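PDB 3CH0: glycerophosphodiester phosphodiesterase from Cytophaga hutchinsonii ATCC 33406, which belongs to the glycerophosphoryl diester phosphodiesterase family and is built on a TIM-barrel-type fold. Local coordinates for residues G16-L20 against L21-T25; F29-A32 against L33-V37. All blocks are in the same frame, centred on the assembly; numbering follows the deposited sequence.

Contacts 1 and 2 follow one another along the chain: residues 16-25 form the loop after strand 10-13, and residues 29-37 make up most of helix 26-35 and its C-terminal turn. Their centres lie 11 Å apart, and the loop packs directly on the helix. G16 O meets A32 CB at 3.3 Å, L21 CD1 rests 3.6 Å from K31 CB, and N24 C lies 3.6 Å from F29 CE2. A bound glycerol and a 1,2-ethanediol, probably from the crystallisation liquor, each come within about 3 Å of the R18 side chain and may mark a pocket beside contact 1; the K31 side chain of contact 2 also lies about 4 Å from a 1,2-ethanediol.

Contact 1 of 2, residues G16-L20 against L21-T25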
loop_
_atom_site.group_PDB
_atom_site.type_symbol
_atom_site.label_atom_id
_atom_site.label_comp_id
_atom_site.label_asym_id
_atom_site.label_seq_id
_atom_site.Cartn_x
_atom_site.Cartn_y
_atom_site.Cartn_z
ATOM N N GLY A 16 -3.282 -2.245 -5.783
ATOM C CA GLY A 16 -4.466 -2.735 -6.522
ATOM C C GLY A 16 -4.063 -4.043 -7.168
ATOM O O GLY A 16 -4.479 -5.115 -6.757
ATOM N N CYS A 17 -3.229 -3.988 -8.197
ATOM C CA CYS A 17 -2.729 -5.208 -8.826
ATOM C C CYS A 17 -1.609 -4.859 -9.803
ATOM O O CYS A 17 -1.729 -5.046 -11.000
ATOM C CB CYS A 17 -3.825 -6.038 -9.527
ATOM S SG CYS A 17 -4.783 -5.133 -10.735
ATOM N N ARG A 18 -0.503 -4.391 -9.279
ATOM C CA ARG A 18 0.641 -3.946 -10.132
ATOM C C ARG A 18 1.118 -4.938 -11.175
ATOM O O ARG A 18 1.560 -4.553 -12.268
ATOM C CB ARG A 18 1.833 -3.518 -9.265
ATOM C CG ARG A 18 3.134 -3.248 -10.042
ATOM C CD ARG A 18 4.207 -2.677 -9.107
ATOM N NE ARG A 18 4.579 -3.615 -8.049
ATOM C CZ ARG A 18 5.739 -3.610 -7.389
ATOM N NH1 ARG A 18 6.632 -2.673 -7.623
ATOM N NH2 ARG A 18 5.991 -4.569 -6.499
ATOM N N GLY A 19 1.047 -6.226 -10.871
ATOM C CA GLY A 19 1.476 -7.221 -11.873
ATOM C C GLY A 19 0.593 -7.218 -13.116
ATOM O O GLY A 19 1.047 -7.651 -14.197
ATOM N N LEU A 20 -0.663 -6.790 -12.976
ATOM C CA LEU A 20 -1.642 -6.883 -14.044
ATOM C C LEU A 20 -1.901 -5.576 -14.754
ATOM O O LEU A 20 -2.149 -5.539 -15.970
ATOM C CB LEU A 20 -2.971 -7.365 -13.466
ATOM C CG LEU A 20 -2.906 -8.683 -12.645
ATOM C CD1 LEU A 20 -4.306 -9.074 -12.098
ATOM C CD2 LEU A 20 -2.253 -9.833 -13.430
ATOM N N LEU A 21 -1.880 -4.474 -13.994
ATOM C CA LEU A 21 -2.289 -3.163 -14.476
ATOM C C LEU A 21 -1.422 -2.095 -13.823
ATOM O O LEU A 21 -0.848 -2.358 -12.764
ATOM C CB LEU A 21 -3.748 -2.895 -14.134
ATOM C CG LEU A 21 -4.816 -3.528 -15.056
ATOM C CD1 LEU A 21 -6.189 -3.389 -14.428
ATOM C CD2 LEU A 21 -4.776 -2.799 -16.425
ATOM N N PRO A 22 -1.335 -0.902 -14.431
ATOM C CA PRO A 22 -0.545 0.180 -13.825
ATOM C C PRO A 22 -0.843 0.357 -12.341
ATOM O O PRO A 22 -2.002 0.413 -11.900
ATOM C CB PRO A 22 -0.921 1.387 -14.648
ATOM C CG PRO A 22 -1.188 0.814 -16.040
ATOM C CD PRO A 22 -1.939 -0.456 -15.713
ATOM N N GLU A 23 0.215 0.344 -11.541
ATOM C CA GLU A 23 0.013 0.342 -10.088
ATOM C C GLU A 23 -0.755 1.538 -9.556
ATOM O O GLU A 23 -0.598 2.665 -10.054
ATOM C CB GLU A 23 1.391 0.354 -9.431
ATOM C CG GLU A 23 2.218 1.619 -9.559
ATOM C CD GLU A 23 3.649 1.392 -9.157
ATOM O OE1 GLU A 23 4.313 0.645 -9.894
ATOM O OE2 GLU A 23 4.107 2.098 -8.193
ATOM N N ASN A 24 -1.535 1.312 -8.524
ATOM C CA ASN A 24 -2.100 2.430 -7.773
ATOM C C ASN A 24 -3.026 3.327 -8.641
ATOM O O ASN A 24 -3.203 4.496 -8.341
ATOM C CB ASN A 24 -1.002 3.252 -7.087
ATOM C CG ASN A 24 -0.535 2.654 -5.764
ATOM O OD1 ASN A 24 -1.304 2.050 -5.011
ATOM N ND2 ASN A 24 0.766 2.839 -5.478
ATOM N N THR A 25 -3.698 2.689 -9.608
ATOM C CA THR A 25 -4.625 3.405 -10.487
ATOM C C THR A 25 -6.025 2.870 -10.246
ATOM O O THR A 25 -6.255 1.747 -9.801
ATOM C CB THR A 25 -4.233 3.224 -11.970
ATOM O OG1 THR A 25 -4.326 1.839 -12.328
ATOM C CG2 THR A 25 -2.836 3.783 -12.230
HETATM O O HOH W 1 6.736 -0.295 -9.377
#
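In the loop that leads from strand 10-13 to helix 26-35 of this TIM-barrel-type fold, a tight turn at C17-L21 precedes E23, whose side chain lies beside that of R18. L21 N donates to C17 O at 3.1 Å, with an N-H...O angle of 156°. L20 N donates to the same carbonyl oxygen at 2.8 Å, so two successive turn amides grip C17 O. Beside this turn, C17 SG approaches L21 CB at 4.2 Å, an apolar touch. The R18 and E23 side chains run in the same direction: R18 CB is 3.9 Å from E23 CB, and R18 CD lies 3.4 Å from E23 OE1. R18 CG stands anti to its own N (chi1 171°) and the chain bends at chi3; the guanidinium and carboxylate planes stand 83° apart. The charged atoms do not touch; water 1 bridges them, accepting from R18 NH1 in the guanidinium plane and donating to E23 OE1 at 2.6 Å. Each charge also has a direct partner, D264 for R18 and R15 for E23, and R18 NH1 further bonds the bound glycerol. These bonds probably limit rotation of both groups. A type II beta turn from P22 to T25 completes the loop, with T25 OG1 donating to P22 O at 2.8 Å. T25 then serves as N-cap, its OG1 bonding A28 N at the start of helix 26-35, while C17 and L21 pack on K31 of that helix and N24 bonds D43 of strand 39-46.

Contact 2 of 2, residues F29-A32 against L33-V37; sequences FTKA and LLLGV
A32 O is gripped by two backbone amides, G36 N and V37 N, each 3.1 Å away and reaching it from opposite faces of the carbonyl plane. The two bonds differ in straightness: the N-H...O angle is 170° from V37 but 141° from G36. Positive phi at G36 (106°) turns the chain so that V37 N comes back to the oxygen that G36 N already reaches. Just before this, F29 O, T30 O and K31 O each accept an i to i+4 bond of 2.9 Å, from L33 N, L34 N and L35 N respectively. The pattern is a regular alpha helix ended by a Schellman motif, whose outer bond is V37 N to A32 O and whose inner one is a weak bond from G36 N to L33 O at 3.0 Å; it closes helix 26-35 in the beta-alpha-beta unit that joins parallel strands 10-13 and 39-46. V37, the first residue beyond the glycine, folds back over the last turn. Its CG2 sits between the backbone N and the carbonyl carbon; both methyls lie near A32 O, and CG2 also meets A32 CB at 3.9 Å. Farther round the helix, T30 and L34 point the same way, with T30 CG2 touching L34 CD1 at 4.0 Å, while T30 OG1 turns back to bond I26 O. K31 and L35 pass at a slant instead. A bend at chi2 carries the lysine chain over the leucine, bringing CE against L35 CG and CD1 and K31 NZ to 3.9 Å from L35 CD2. Around the helix, F29 and A32 pack on L40 of strand 39-46, T30 and L33 lean on L127 of helix 117-127, and V37 rests against P266.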
loop_
_atom_site.group_PDB
_atom_site.type_symbol
_atom_site.label_atom_id
_atom_site.label_comp_id
_atom_site.label_asym_id
_atom_site.label_seq_id
_atom_site.Cartn_x
_atom_site.Cartn_y
_atom_site.Cartn_z
ATOM N N PHE A 29 -7.384 -0.802 -9.155
ATOM C CA PHE A 29 -8.252 -1.045 -8.011
ATOM C C PHE A 29 -9.559 -1.680 -8.444
ATOM O O PHE A 29 -10.058 -2.557 -7.778
ATOM C CB PHE A 29 -8.541 0.176 -7.183
ATOM C CG PHE A 29 -7.285 0.773 -6.590
ATOM C CD1 PHE A 29 -6.508 0.016 -5.751
ATOM C CD2 PHE A 29 -6.881 2.063 -6.894
ATOM C CE1 PHE A 29 -5.341 0.529 -5.213
ATOM C CE2 PHE A 29 -5.684 2.583 -6.356
ATOM C CZ PHE A 29 -4.938 1.770 -5.537
ATOM N N THR A 30 -10.094 -1.241 -9.558
ATOM C CA THR A 30 -11.362 -1.814 -10.072
ATOM C C THR A 30 -11.202 -3.264 -10.466
ATOM O O THR A 30 -11.995 -4.088 -10.082
ATOM C CB THR A 30 -11.846 -1.006 -11.277
ATOM O OG1 THR A 30 -11.971 0.394 -10.942
ATOM C CG2 THR A 30 -13.213 -1.552 -11.784
ATOM N N LYS A 31 -10.100 -3.598 -11.149
ATOM C CA LYS A 31 -9.781 -4.983 -11.459
ATOM C C LYS A 31 -9.670 -5.832 -10.198
ATOM O O LYS A 31 -10.204 -6.947 -10.148
ATOM C CB LYS A 31 -8.490 -5.036 -12.284
ATOM C CG LYS A 31 -7.918 -6.416 -12.535
ATOM C CD LYS A 31 -8.701 -7.236 -13.455
ATOM C CE LYS A 31 -7.969 -8.556 -13.712
ATOM N NZ LYS A 31 -8.830 -9.483 -14.505
ATOM N N ALA A 32 -8.928 -5.363 -9.188
ATOM C CA ALA A 32 -8.764 -6.159 -7.984
ATOM C C ALA A 32 -10.128 -6.362 -7.301
ATOM O O ALA A 32 -10.393 -7.444 -6.760
ATOM C CB ALA A 32 -7.748 -5.456 -7.028
ATOM N N LEU A 33 -10.948 -5.321 -7.269
ATOM C CA LEU A 33 -12.284 -5.385 -6.667
ATOM C C LEU A 33 -13.110 -6.469 -7.374
ATOM O O LEU A 33 -13.660 -7.373 -6.738
ATOM C CB LEU A 33 -12.994 -4.039 -6.843
ATOM C CG LEU A 33 -12.808 -2.924 -5.828
ATOM C CD1 LEU A 33 -12.802 -1.507 -6.527
ATOM C CD2 LEU A 33 -13.887 -2.977 -4.759
ATOM N N LEU A 34 -13.080 -6.422 -8.688
ATOM C CA LEU A 34 -13.867 -7.366 -9.488
ATOM C C LEU A 34 -13.317 -8.774 -9.385
ATOM O O LEU A 34 -14.085 -9.738 -9.518
ATOM C CB LEU A 34 -13.920 -6.924 -10.920
ATOM C CG LEU A 34 -14.718 -5.650 -11.195
ATOM C CD1 LEU A 34 -14.601 -5.239 -12.634
ATOM C CD2 LEU A 34 -16.171 -5.808 -10.808
ATOM N N LEU A 35 -12.009 -8.944 -9.185
ATOM C CA LEU A 35 -11.438 -10.269 -9.003
ATOM C C LEU A 35 -11.906 -10.865 -7.712
ATOM O O LEU A 35 -11.988 -12.105 -7.603
ATOM C CB LEU A 35 -9.901 -10.192 -8.978
ATOM C CG LEU A 35 -9.095 -10.131 -10.262
ATOM C CD1 LEU A 35 -7.567 -9.933 -9.970
ATOM C CD2 LEU A 35 -9.284 -11.366 -11.126
ATOM N N GLY A 36 -12.160 -10.005 -6.723
ATOM C CA GLY A 36 -12.633 -10.429 -5.439
ATOM C C GLY A 36 -11.635 -10.375 -4.313
ATOM O O GLY A 36 -11.806 -11.071 -3.304
ATOM N N VAL A 37 -10.639 -9.492 -4.414
ATOM C CA VAL A 37 -9.726 -9.388 -3.289
ATOM C C VAL A 37 -10.396 -8.974 -1.994
ATOM O O VAL A 37 -11.438 -8.293 -1.993
ATOM C CB VAL A 37 -8.543 -8.446 -3.566
ATOM C CG1 VAL A 37 -7.805 -8.932 -4.839
ATOM C CG2 VAL A 37 -8.964 -6.964 -3.670
#